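Long-range contacts in branched-chain amino acid aminotransferase (Thermoproteus uzoniensis, PDB 5CE8), which catalyses the pyridoxal 5'-phosphate-dependent transfer of amino groups between branched-chain amino acids and 2-oxoglutarate, probably acting on leucine, isoleucine and valine: residues E44-Y49 and R61-R66; V57-D62 and L300-P305; A252-F257 and G278-K283. All coordinates share one frame; numbering follows the deposited sequence.

Contact 1 of 3, residues E44-Y49 and R61-R66; sequences EGIRAY and RDHMER. With PLP (pyridoxal-5'-phosphate), chain D.
Glu-44 and Arg-66 form a two-pronged salt bridge in which the guanidinium offers one side, NE and NH2, to the two carboxylate oxygens. NE of Arg-66 reaches OE1 of Glu-44 at 2.7 Å, nearly straight (175°), and NH2 of Arg-66 reaches OE2 of Glu-44 at 2.9 Å. Both oxygens use their syn lone pairs, and the carboxylate and guanidinium planes lie 23° apart, nearly coplanar. Arg-66 sets CG anti to its own nitrogen (chi1 -176°) and bends only at chi3, which swings NE and the group beyond it across to the glutamate.

A third donor to the same carboxylate is ND1 of His-63, which reaches OE2 of Glu-44 at 2.7 Å, within the imidazole plane but from above the carboxylate plane. OE2 thus accepts from His-63 and Arg-66 from different directions, and weakly from N of Gly-45 as well.

The guanidinium also holds the phosphate of the cofactor: NH2 of Arg-66 donates to O3P of PLP at 2.8 Å, and NH1 adds a weak bond to the same oxygen. Glu-44 is thus a second-shell residue whose bonds should fix the rotation of both PLP-site side chains and probably balance the arginine's charge.

Apolar packing is confined to Ile-46, whose CD1 lies 3.5 Å from CB of His-63 and 3.9 Å from CE of Met-64.

Strand 41-50 runs beside strand 102-109, whose Ile-104 and Pro-106 touch Ile-46. Helix 60-74 also meets helix 82-95 through Met-64, and the start of helix 223-235, where Ile-223 touches both His-63 and Arg-66.

Contact 2 of 3, residues V57-D62 and L300-P305; sequences VFRLRD and LPWLTP
Arg-59 lies along the indole of Trp-302, both side chains pointing the same way. From CB the arginine chain turns beside its own nitrogen (chi1 -53°), which sets CG of Arg-59 in the corner formed by two aromatic groups: it sits over the centre of the Phe-58 ring, 3.6 Å above its plane, and 3.5 Å from CG of Trp-302. CD of Arg-59 follows over the indole, 3.8 Å from the centroid of the five-membered ring of Trp-302 and 12° off its normal, a CH-pi contact. The chain bends here, and NE of Arg-59 donates to OD2 of Asp-62 at 2.8 Å. CZ carries an off-centre cation-pi contact, the guanidinium stacked on the indole with planes 11° apart. NH1 of Arg-59 reaches CZ2 of Trp-302 at 3.3 Å and is bonded to Thr-227, whereas NH2 shares OD2 of Asp-62 and forms a salt bridge with Glu-226.

The backbones bring these groups together. Val-57 and Thr-304 are an antiparallel hydrogen-bonded pair, and Phe-58 faces Leu-303 as a non-hydrogen-bonded one, with CD1 of Phe-58 3.7 Å from CD1 of Leu-303. Past the strand end, N of Arg-59 donates to O of Trp-302 at 2.8 Å. That carbonyl also accepts from a water that takes the N-H of Leu-60 and is hydrogen-bonded to OG1 of Thr-304, tying the first turn of helix 60-74 to the C-terminal strand.

Strand 303-305, outermost in the antiparallel sheet within this chain, is therefore held against strand 55-58 both by main-chain pairing and by the stacked guanidinium. With the carboxylate of Asp-62 at its edge, a salt bridge to Glu-226 and the indole over one face, the guanidinium should be fixed in rotation and its positive charge probably favoured.

Contact 3 of 3, residues A252-F257 and G278-K283; sequences ADEAFF and GPITQK
OE1 of Glu-254 is gripped twice by one residue, Thr-281. OG1 of the threonine donates at 2.8 Å to this OE1 on its anti side, and N of Thr-281 donates at 2.8 Å to the same OE1 on its syn side, with an N-H...O angle of 165°. The other oxygen is held as well: N of Ile-280 reaches OE2 of Glu-254 at 3.0 Å, using the syn lone pair. Three donors thus fix the carboxylate against the first turn of helix 279-292, where Gly-278 is the N-cap. The glutamate occupies a place where the helix dipole would probably favour its negative charge.

The glutamate chain runs extended beyond CG (chi2 178°), carrying the carboxylate across to the helix; CD passes 3.5 Å from CA of Gly-278. OE2 also lies against Pro-279 and the CB of Ile-280.

Thr-281 has a second neighbour in Phe-256. Its CG2 packs 3.7 Å from CB of Phe-256, while OG1 approaches the ring obliquely at CD1.

Asp-253 and Glu-254 both face Val-205, forming a classic beta bulge where strand 254-259 starts. From there the strand lies between strands 201-206 and 265-270, and helix 279-292 packs against it with the local axes 8.2 Å apart and 32° from parallel; Ile-280 reaches Val-205 and Leu-210, and Thr-281 touches Pro-266.

How the contacts relate
Contacts 1 and 2 adjoin: their centres are 8 Å apart, both use helix 60-74, and strands 41-50 and 55-58 are neighbours in one antiparallel sheet. Contact 3 belongs to the mixed sheet; its centre is about 25 Å from that of contact 1 and 26 Å from that of contact 2. All three are largely buried, though contact 3, farthest from the chain centre, includes the exposed Pro-279 and pairs a carboxylate with a helix start. Contact 1, the most central, serves the cofactor through buried ion pairing. Contact 2 adds strand 303-305, outermost in its sheet within the chain, with aromatic stacking and water. Helix 279-292 leads toward strand 303-305, nesting contact 3 in the loop closed by contact 2.

Contact 1 of 3, residues E44-Y49 and R61-R66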
loop_
_atom_site.group_PDB
_atom_site.type_symbol
_atom_site.label_atom_id
_atom_site.label_comp_id
_atom_site.label_asym_id
_atom_site.label_seq_id
_atom_site.Cartn_x
_atom_site.Cartn_y
_atom_site.Cartn_z
ATOM N N GLU A 44 20.089 -13.481 -20.071
ATOM C CA GLU A 44 20.649 -14.449 -19.121
ATOM C C GLU A 44 22.091 -14.147 -18.764
ATOM O O GLU A 44 22.778 -13.318 -19.387
ATOM C CB GLU A 44 20.609 -15.858 -19.686
ATOM C CG GLU A 44 19.314 -16.606 -19.423
ATOM C CD GLU A 44 19.009 -16.773 -17.942
ATOM O OE1 GLU A 44 17.820 -16.760 -17.598
ATOM O OE2 GLU A 44 19.983 -16.852 -17.181
ATOM N N GLY A 45 22.594 -14.872 -17.776
ATOM C CA GLY A 45 23.989 -14.731 -17.356
ATOM C C GLY A 45 24.414 -16.145 -17.071
ATOM O O GLY A 45 23.676 -16.869 -16.397
ATOM N N ILE A 46 25.481 -16.577 -17.732
ATOM C CA ILE A 46 25.939 -17.951 -17.575
ATOM C C ILE A 46 27.422 -17.907 -17.442
ATOM O O ILE A 46 28.073 -17.206 -18.212
ATOM C CB ILE A 46 25.597 -18.842 -18.738
ATOM C CG1 ILE A 46 24.087 -18.745 -19.062
ATOM C CG2 ILE A 46 26.063 -20.280 -18.442
ATOM C CD1 ILE A 46 23.623 -19.440 -20.385
ATOM N N ARG A 47 27.954 -18.671 -16.495
ATOM C CA ARG A 47 29.413 -18.802 -16.415
ATOM C C ARG A 47 29.971 -20.107 -16.917
ATOM O O ARG A 47 29.321 -21.137 -16.881
ATOM C CB ARG A 47 29.901 -18.566 -14.982
ATOM C CG ARG A 47 30.018 -17.105 -14.632
ATOM C CD ARG A 47 30.298 -16.898 -13.164
ATOM N NE ARG A 47 31.697 -16.787 -13.091
ATOM C CZ ARG A 47 32.391 -15.818 -12.544
ATOM N NH1 ARG A 47 31.848 -14.848 -11.801
ATOM N NH2 ARG A 47 33.710 -15.914 -12.711
ATOM N N ALA A 48 31.236 -20.036 -17.349
ATOM C CA ALA A 48 31.986 -21.205 -17.688
ATOM C C ALA A 48 33.193 -21.078 -16.905
ATOM O O ALA A 48 33.753 -19.999 -16.814
ATOM C CB ALA A 48 32.337 -21.216 -19.153
ATOM N N TYR A 49 33.634 -22.202 -16.364
ATOM C CA TYR A 49 34.829 -22.221 -15.572
ATOM C C TYR A 49 35.894 -23.267 -16.087
ATOM O O TYR A 49 35.593 -24.416 -16.388
ATOM C CB TYR A 49 34.476 -22.633 -14.184
ATOM C CG TYR A 49 33.621 -21.699 -13.370
ATOM C CD1 TYR A 49 34.216 -20.784 -12.509
ATOM C CD2 TYR A 49 32.249 -21.820 -13.346
ATOM C CE1 TYR A 49 33.475 -19.966 -11.676
ATOM C CE2 TYR A 49 31.485 -21.007 -12.480
ATOM C CZ TYR A 49 32.103 -20.094 -11.667
ATOM O OH TYR A 49 31.380 -19.311 -10.804
ATOM N N ARG A 61 21.620 -25.585 -19.692
ATOM C CA ARG A 61 20.237 -25.856 -20.031
ATOM C C ARG A 61 19.262 -25.238 -19.061
ATOM O O ARG A 61 18.195 -24.817 -19.461
ATOM C CB ARG A 61 19.993 -27.375 -20.141
ATOM C CG ARG A 61 18.634 -27.819 -20.705
ATOM C CD ARG A 61 18.468 -27.461 -22.192
ATOM N NE ARG A 61 19.486 -28.123 -23.027
ATOM C CZ ARG A 61 19.302 -29.250 -23.728
ATOM N NH1 ARG A 61 18.110 -29.864 -23.756
ATOM N NH2 ARG A 61 20.320 -29.759 -24.432
ATOM N N ASP A 62 19.581 -25.177 -17.777
ATOM C CA ASP A 62 18.664 -24.525 -16.865
ATOM C C ASP A 62 18.563 -23.001 -17.253
ATOM O O ASP A 62 17.501 -22.421 -17.140
ATOM C CB ASP A 62 19.122 -24.682 -15.428
ATOM C CG ASP A 62 18.966 -26.111 -14.890
ATOM O OD1 ASP A 62 17.995 -26.804 -15.152
ATOM O OD2 ASP A 62 19.777 -26.513 -14.105
ATOM N N HIS A 63 19.690 -22.362 -17.649
ATOM C CA HIS A 63 19.698 -20.964 -18.022
ATOM C C HIS A 63 18.938 -20.711 -19.289
ATOM O O HIS A 63 18.232 -19.716 -19.391
ATOM C CB HIS A 63 21.122 -20.407 -18.101
ATOM C CG HIS A 63 21.676 -20.059 -16.755
ATOM N ND1 HIS A 63 21.420 -18.838 -16.160
ATOM C CD2 HIS A 63 22.424 -20.771 -15.863
ATOM C CE1 HIS A 63 22.041 -18.785 -14.987
ATOM N NE2 HIS A 63 22.622 -19.951 -14.765
ATOM N N MET A 64 19.176 -21.553 -20.290
ATOM C CA MET A 64 18.396 -21.441 -21.474
ATOM C C MET A 64 16.919 -21.756 -21.291
ATOM O O MET A 64 16.079 -21.081 -21.904
ATOM C CB MET A 64 18.988 -22.228 -22.599
ATOM C CG MET A 64 20.433 -21.691 -23.007
ATOM S SD MET A 64 20.402 -19.916 -23.303
ATOM C CE MET A 64 22.069 -19.717 -23.918
ATOM N N GLU A 65 16.560 -22.737 -20.484
ATOM C CA GLU A 65 15.129 -22.943 -20.188
ATOM C C GLU A 65 14.518 -21.683 -19.578
ATOM O O GLU A 65 13.418 -21.301 -19.896
ATOM C CB GLU A 65 14.969 -24.205 -19.349
ATOM C CG GLU A 65 15.248 -25.442 -20.239
ATOM C CD GLU A 65 14.914 -26.794 -19.619
ATOM O OE1 GLU A 65 14.525 -26.823 -18.415
ATOM O OE2 GLU A 65 15.011 -27.851 -20.357
ATOM N N ARG A 66 15.264 -21.028 -18.682
ATOM C CA ARG A 66 14.763 -19.854 -17.996
ATOM C C ARG A 66 14.655 -18.641 -18.961
ATOM O O ARG A 66 13.690 -17.883 -18.830
ATOM C CB ARG A 66 15.610 -19.457 -16.735
ATOM C CG ARG A 66 15.018 -18.320 -16.023
ATOM C CD ARG A 66 15.770 -17.915 -14.769
ATOM N NE ARG A 66 17.093 -17.383 -15.049
ATOM C CZ ARG A 66 18.022 -17.123 -14.104
ATOM N NH1 ARG A 66 17.756 -17.331 -12.831
ATOM N NH2 ARG A 66 19.212 -16.611 -14.433
HETATM N N1 PLP D . 18.518 -11.286 -8.911
HETATM C C2 PLP D . 18.158 -10.621 -10.004
HETATM C C2A PLP D . 17.329 -9.376 -9.908
HETATM C C3 PLP D . 18.640 -11.024 -11.317
HETATM O O3 PLP D . 18.331 -10.258 -12.438
HETATM C C4 PLP D . 19.500 -12.237 -11.406
HETATM C C4A PLP D . 20.044 -12.766 -12.717
HETATM C C5 PLP D . 19.798 -12.910 -10.110
HETATM C C6 PLP D . 19.262 -12.352 -8.915
HETATM C C5A PLP D . 20.696 -14.104 -9.952
HETATM O O4P PLP D . 20.298 -15.167 -10.740
HETATM P P PLP D . 21.360 -16.268 -11.124
HETATM O O1P PLP D . 22.564 -15.605 -11.878
HETATM O O2P PLP D . 21.649 -17.021 -9.897
HETATM O O3P PLP D . 20.746 -17.168 -12.160
#

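Contact 2 of 3, residues V57-D62 and L300-P305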
loop_
_atom_site.group_PDB
_atom_site.type_symbol
_atom_site.label_atom_id
_atom_site.label_comp_id
_atom_site.label_asym_id
_atom_site.label_seq_id
_atom_site.Cartn_x
_atom_site.Cartn_y
_atom_site.Cartn_z
ATOM N N VAL A 57 30.583 -25.225 -18.724
ATOM C CA VAL A 57 29.527 -24.239 -18.639
ATOM C C VAL A 57 28.533 -24.702 -17.546
ATOM O O VAL A 57 28.158 -25.870 -17.517
ATOM C CB VAL A 57 28.744 -24.088 -19.926
ATOM C CG1 VAL A 57 27.899 -22.831 -19.832
ATOM C CG2 VAL A 57 29.574 -24.032 -21.228
ATOM N N PHE A 58 28.230 -23.821 -16.605
ATOM C CA PHE A 58 27.528 -24.230 -15.394
ATOM C C PHE A 58 26.096 -24.002 -15.613
ATOM O O PHE A 58 25.693 -22.835 -15.906
ATOM C CB PHE A 58 27.946 -23.476 -14.184
ATOM C CG PHE A 58 27.302 -24.008 -12.930
ATOM C CD1 PHE A 58 27.605 -25.326 -12.455
ATOM C CD2 PHE A 58 26.400 -23.260 -12.246
ATOM C CE1 PHE A 58 26.950 -25.847 -11.358
ATOM C CE2 PHE A 58 25.823 -23.716 -11.094
ATOM C CZ PHE A 58 26.114 -25.006 -10.613
ATOM N N ARG A 59 25.327 -25.082 -15.483
ATOM C CA ARG A 59 23.851 -25.192 -15.650
ATOM C C ARG A 59 23.293 -24.530 -16.889
ATOM O O ARG A 59 22.287 -23.743 -16.869
ATOM C CB ARG A 59 23.057 -24.859 -14.396
ATOM C CG ARG A 59 23.531 -25.653 -13.213
ATOM C CD ARG A 59 22.781 -25.280 -11.902
ATOM N NE ARG A 59 21.389 -25.659 -12.003
ATOM C CZ ARG A 59 20.573 -25.869 -10.961
ATOM N NH1 ARG A 59 20.943 -25.712 -9.703
ATOM N NH2 ARG A 59 19.383 -26.326 -11.165
ATOM N N LEU A 60 23.918 -24.902 -18.011
ATOM C CA LEU A 60 23.538 -24.256 -19.296
ATOM C C LEU A 60 22.111 -24.355 -19.677
ATOM O O LEU A 60 21.439 -23.350 -19.947
ATOM C CB LEU A 60 24.374 -24.865 -20.388
ATOM C CG LEU A 60 24.276 -24.369 -21.822
ATOM C CD1 LEU A 60 24.328 -22.843 -21.844
ATOM C CD2 LEU A 60 25.352 -25.070 -22.669
ATOM N N ARG A 61 21.620 -25.585 -19.692
ATOM C CA ARG A 61 20.237 -25.856 -20.031
ATOM C C ARG A 61 19.262 -25.238 -19.061
ATOM O O ARG A 61 18.195 -24.817 -19.461
ATOM C CB ARG A 61 19.993 -27.375 -20.141
ATOM C CG ARG A 61 18.634 -27.819 -20.705
ATOM C CD ARG A 61 18.468 -27.461 -22.192
ATOM N NE ARG A 61 19.486 -28.123 -23.027
ATOM C CZ ARG A 61 19.302 -29.250 -23.728
ATOM N NH1 ARG A 61 18.110 -29.864 -23.756
ATOM N NH2 ARG A 61 20.320 -29.759 -24.432
ATOM N N ASP A 62 19.581 -25.177 -17.777
ATOM C CA ASP A 62 18.664 -24.525 -16.865
ATOM C C ASP A 62 18.563 -23.001 -17.253
ATOM O O ASP A 62 17.501 -22.421 -17.140
ATOM C CB ASP A 62 19.122 -24.682 -15.428
ATOM C CG ASP A 62 18.966 -26.111 -14.890
ATOM O OD1 ASP A 62 17.995 -26.804 -15.152
ATOM O OD2 ASP A 62 19.777 -26.513 -14.105
ATOM N N LEU A 300 27.897 -33.524 -11.644
ATOM C CA LEU A 300 28.584 -33.509 -12.913
ATOM C C LEU A 300 27.563 -33.265 -14.021
ATOM O O LEU A 300 27.896 -32.588 -15.039
ATOM C CB LEU A 300 29.518 -34.723 -13.089
ATOM C CG LEU A 300 30.928 -34.549 -12.419
ATOM C CD1 LEU A 300 31.825 -35.800 -12.595
ATOM C CD2 LEU A 300 31.719 -33.386 -12.883
ATOM N N PRO A 301 26.296 -33.703 -13.801
ATOM C CA PRO A 301 25.293 -33.307 -14.774
ATOM C C PRO A 301 25.007 -31.833 -15.001
ATOM O O PRO A 301 24.439 -31.510 -16.004
ATOM C CB PRO A 301 24.034 -34.010 -14.261
ATOM C CG PRO A 301 24.588 -35.266 -13.648
ATOM C CD PRO A 301 25.913 -34.944 -13.076
ATOM N N TRP A 302 25.413 -30.955 -14.099
ATOM C CA TRP A 302 25.262 -29.514 -14.276
ATOM C C TRP A 302 26.380 -28.872 -15.087
ATOM O O TRP A 302 26.308 -27.661 -15.391
ATOM C CB TRP A 302 25.295 -28.791 -12.908
ATOM C CG TRP A 302 24.055 -28.969 -12.156
ATOM C CD1 TRP A 302 22.810 -29.342 -12.637
ATOM C CD2 TRP A 302 23.871 -28.675 -10.796
ATOM N NE1 TRP A 302 21.902 -29.385 -11.582
ATOM C CE2 TRP A 302 22.530 -28.957 -10.456
ATOM C CE3 TRP A 302 24.705 -28.218 -9.816
ATOM C CZ2 TRP A 302 22.030 -28.775 -9.156
ATOM C CZ3 TRP A 302 24.208 -28.074 -8.497
ATOM C CH2 TRP A 302 22.905 -28.347 -8.194
ATOM N N LEU A 303 27.393 -29.653 -15.430
ATOM C CA LEU A 303 28.571 -29.130 -16.056
ATOM C C LEU A 303 28.681 -29.545 -17.499
ATOM O O LEU A 303 28.789 -30.721 -17.760
ATOM C CB LEU A 303 29.758 -29.675 -15.309
ATOM C CG LEU A 303 30.283 -28.695 -14.258
ATOM C CD1 LEU A 303 29.283 -28.561 -13.113
ATOM C CD2 LEU A 303 31.622 -29.196 -13.777
ATOM N N THR A 304 28.683 -28.580 -18.443
ATOM C CA THR A 304 28.650 -28.873 -19.868
ATOM C C THR A 304 30.026 -28.703 -20.418
ATOM O O THR A 304 30.510 -27.569 -20.398
ATOM C CB THR A 304 27.723 -27.937 -20.658
ATOM O OG1 THR A 304 26.384 -28.200 -20.258
ATOM C CG2 THR A 304 27.841 -28.234 -22.168
ATOM N N PRO A 305 30.676 -29.803 -20.897
ATOM C CA PRO A 305 32.043 -29.614 -21.369
ATOM C C PRO A 305 32.032 -28.922 -22.706
ATOM O O PRO A 305 31.201 -29.255 -23.568
ATOM C CB PRO A 305 32.591 -31.050 -21.542
ATOM C CG PRO A 305 31.432 -31.933 -21.609
ATOM C CD PRO A 305 30.328 -31.244 -20.830
HETATM O O HOH W 1 25.381 -27.118 -17.974
#

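Contact 3 of 3, residues A252-F257 and G278-K283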
loop_
_atom_site.group_PDB
_atom_site.type_symbol
_atom_site.label_atom_id
_atom_site.label_comp_id
_atom_site.label_asym_id
_atom_site.label_seq_id
_atom_site.Cartn_x
_atom_site.Cartn_y
_atom_site.Cartn_z
ATOM N N ALA A 252 21.425 -10.429 11.837
ATOM C CA ALA A 252 21.845 -11.740 11.406
ATOM C C ALA A 252 23.212 -12.138 11.944
ATOM O O ALA A 252 24.079 -11.297 12.086
ATOM C CB ALA A 252 21.944 -11.813 9.838
ATOM N N ASP A 253 23.392 -13.435 12.153
ATOM C CA ASP A 253 24.705 -14.043 12.387
ATOM C C ASP A 253 25.616 -13.987 11.189
ATOM O O ASP A 253 26.823 -13.805 11.334
ATOM C CB ASP A 253 24.533 -15.503 12.850
ATOM C CG ASP A 253 23.682 -15.603 14.143
ATOM O OD1 ASP A 253 23.805 -14.693 14.974
ATOM O OD2 ASP A 253 22.874 -16.541 14.289
ATOM N N GLU A 254 25.015 -14.033 10.013
ATOM C CA GLU A 254 25.731 -13.997 8.712
ATOM C C GLU A 254 24.775 -13.631 7.634
ATOM O O GLU A 254 23.537 -13.749 7.788
ATOM C CB GLU A 254 26.352 -15.359 8.215
ATOM C CG GLU A 254 26.871 -16.346 9.191
ATOM C CD GLU A 254 27.380 -17.614 8.531
ATOM O OE1 GLU A 254 27.984 -17.551 7.394
ATOM O OE2 GLU A 254 27.237 -18.659 9.210
ATOM N N ALA A 255 25.365 -13.202 6.523
ATOM C CA ALA A 255 24.642 -12.782 5.302
ATOM C C ALA A 255 25.533 -12.883 4.095
ATOM O O ALA A 255 26.764 -12.750 4.177
ATOM C CB ALA A 255 24.094 -11.356 5.402
ATOM N N PHE A 256 24.915 -13.260 3.011
ATOM C CA PHE A 256 25.589 -13.349 1.721
ATOM C C PHE A 256 24.643 -13.181 0.521
ATOM O O PHE A 256 23.461 -13.501 0.562
ATOM C CB PHE A 256 26.397 -14.654 1.604
ATOM C CG PHE A 256 25.626 -15.941 1.696
ATOM C CD1 PHE A 256 25.309 -16.490 2.922
ATOM C CD2 PHE A 256 25.262 -16.659 0.552
ATOM C CE1 PHE A 256 24.672 -17.753 3.043
ATOM C CE2 PHE A 256 24.645 -17.898 0.671
ATOM C CZ PHE A 256 24.278 -18.424 1.907
ATOM N N PHE A 257 25.238 -12.676 -0.547
ATOM C CA PHE A 257 24.643 -12.572 -1.870
ATOM C C PHE A 257 25.098 -13.760 -2.723
ATOM O O PHE A 257 26.235 -14.292 -2.574
ATOM C CB PHE A 257 25.220 -11.395 -2.616
ATOM C CG PHE A 257 24.752 -10.049 -2.174
ATOM C CD1 PHE A 257 23.443 -9.706 -2.253
ATOM C CD2 PHE A 257 25.686 -9.073 -1.689
ATOM C CE1 PHE A 257 23.032 -8.422 -1.921
ATOM C CE2 PHE A 257 25.262 -7.825 -1.320
ATOM C CZ PHE A 257 23.920 -7.482 -1.445
ATOM N N GLY A 278 31.054 -15.441 7.967
ATOM C CA GLY A 278 30.693 -16.606 8.812
ATOM C C GLY A 278 31.044 -18.028 8.314
ATOM O O GLY A 278 31.387 -18.229 7.147
ATOM N N PRO A 279 30.844 -19.047 9.170
ATOM C CA PRO A 279 31.095 -20.435 8.729
ATOM C C PRO A 279 30.160 -21.079 7.695
ATOM O O PRO A 279 30.659 -21.795 6.822
ATOM C CB PRO A 279 31.148 -21.230 10.044
ATOM C CG PRO A 279 30.314 -20.439 11.025
ATOM C CD PRO A 279 30.270 -18.987 10.533
ATOM N N ILE A 280 28.862 -20.770 7.733
ATOM C CA ILE A 280 27.884 -21.267 6.751
ATOM C C ILE A 280 28.233 -20.683 5.378
ATOM O O ILE A 280 28.420 -21.436 4.410
ATOM C CB ILE A 280 26.384 -21.105 7.198
ATOM C CG1 ILE A 280 26.102 -21.851 8.512
ATOM C CG2 ILE A 280 25.349 -21.526 6.155
ATOM C CD1 ILE A 280 26.431 -23.329 8.589
ATOM N N THR A 281 28.430 -19.374 5.312
ATOM C CA THR A 281 28.719 -18.749 4.096
ATOM C C THR A 281 30.001 -19.315 3.553
ATOM O O THR A 281 30.040 -19.620 2.387
ATOM C CB THR A 281 28.960 -17.249 4.267
ATOM O OG1 THR A 281 27.790 -16.636 4.805
ATOM C CG2 THR A 281 29.226 -16.614 2.966
ATOM N N GLN A 282 31.028 -19.455 4.365
ATOM C CA GLN A 282 32.273 -20.072 3.903
ATOM C C GLN A 282 32.068 -21.496 3.378
ATOM O O GLN A 282 32.577 -21.840 2.259
ATOM C CB GLN A 282 33.465 -19.946 4.885
ATOM N N LYS A 283 31.311 -22.319 4.097
ATOM C CA LYS A 283 31.173 -23.701 3.718
ATOM C C LYS A 283 30.371 -23.720 2.425
ATOM O O LYS A 283 30.771 -24.427 1.492
ATOM C CB LYS A 283 30.570 -24.599 4.836
ATOM C CG LYS A 283 30.183 -25.997 4.397
ATOM C CD LYS A 283 31.494 -26.768 4.139
ATOM C CE LYS A 283 31.382 -28.286 3.847
ATOM N NZ LYS A 283 31.201 -29.025 5.094
#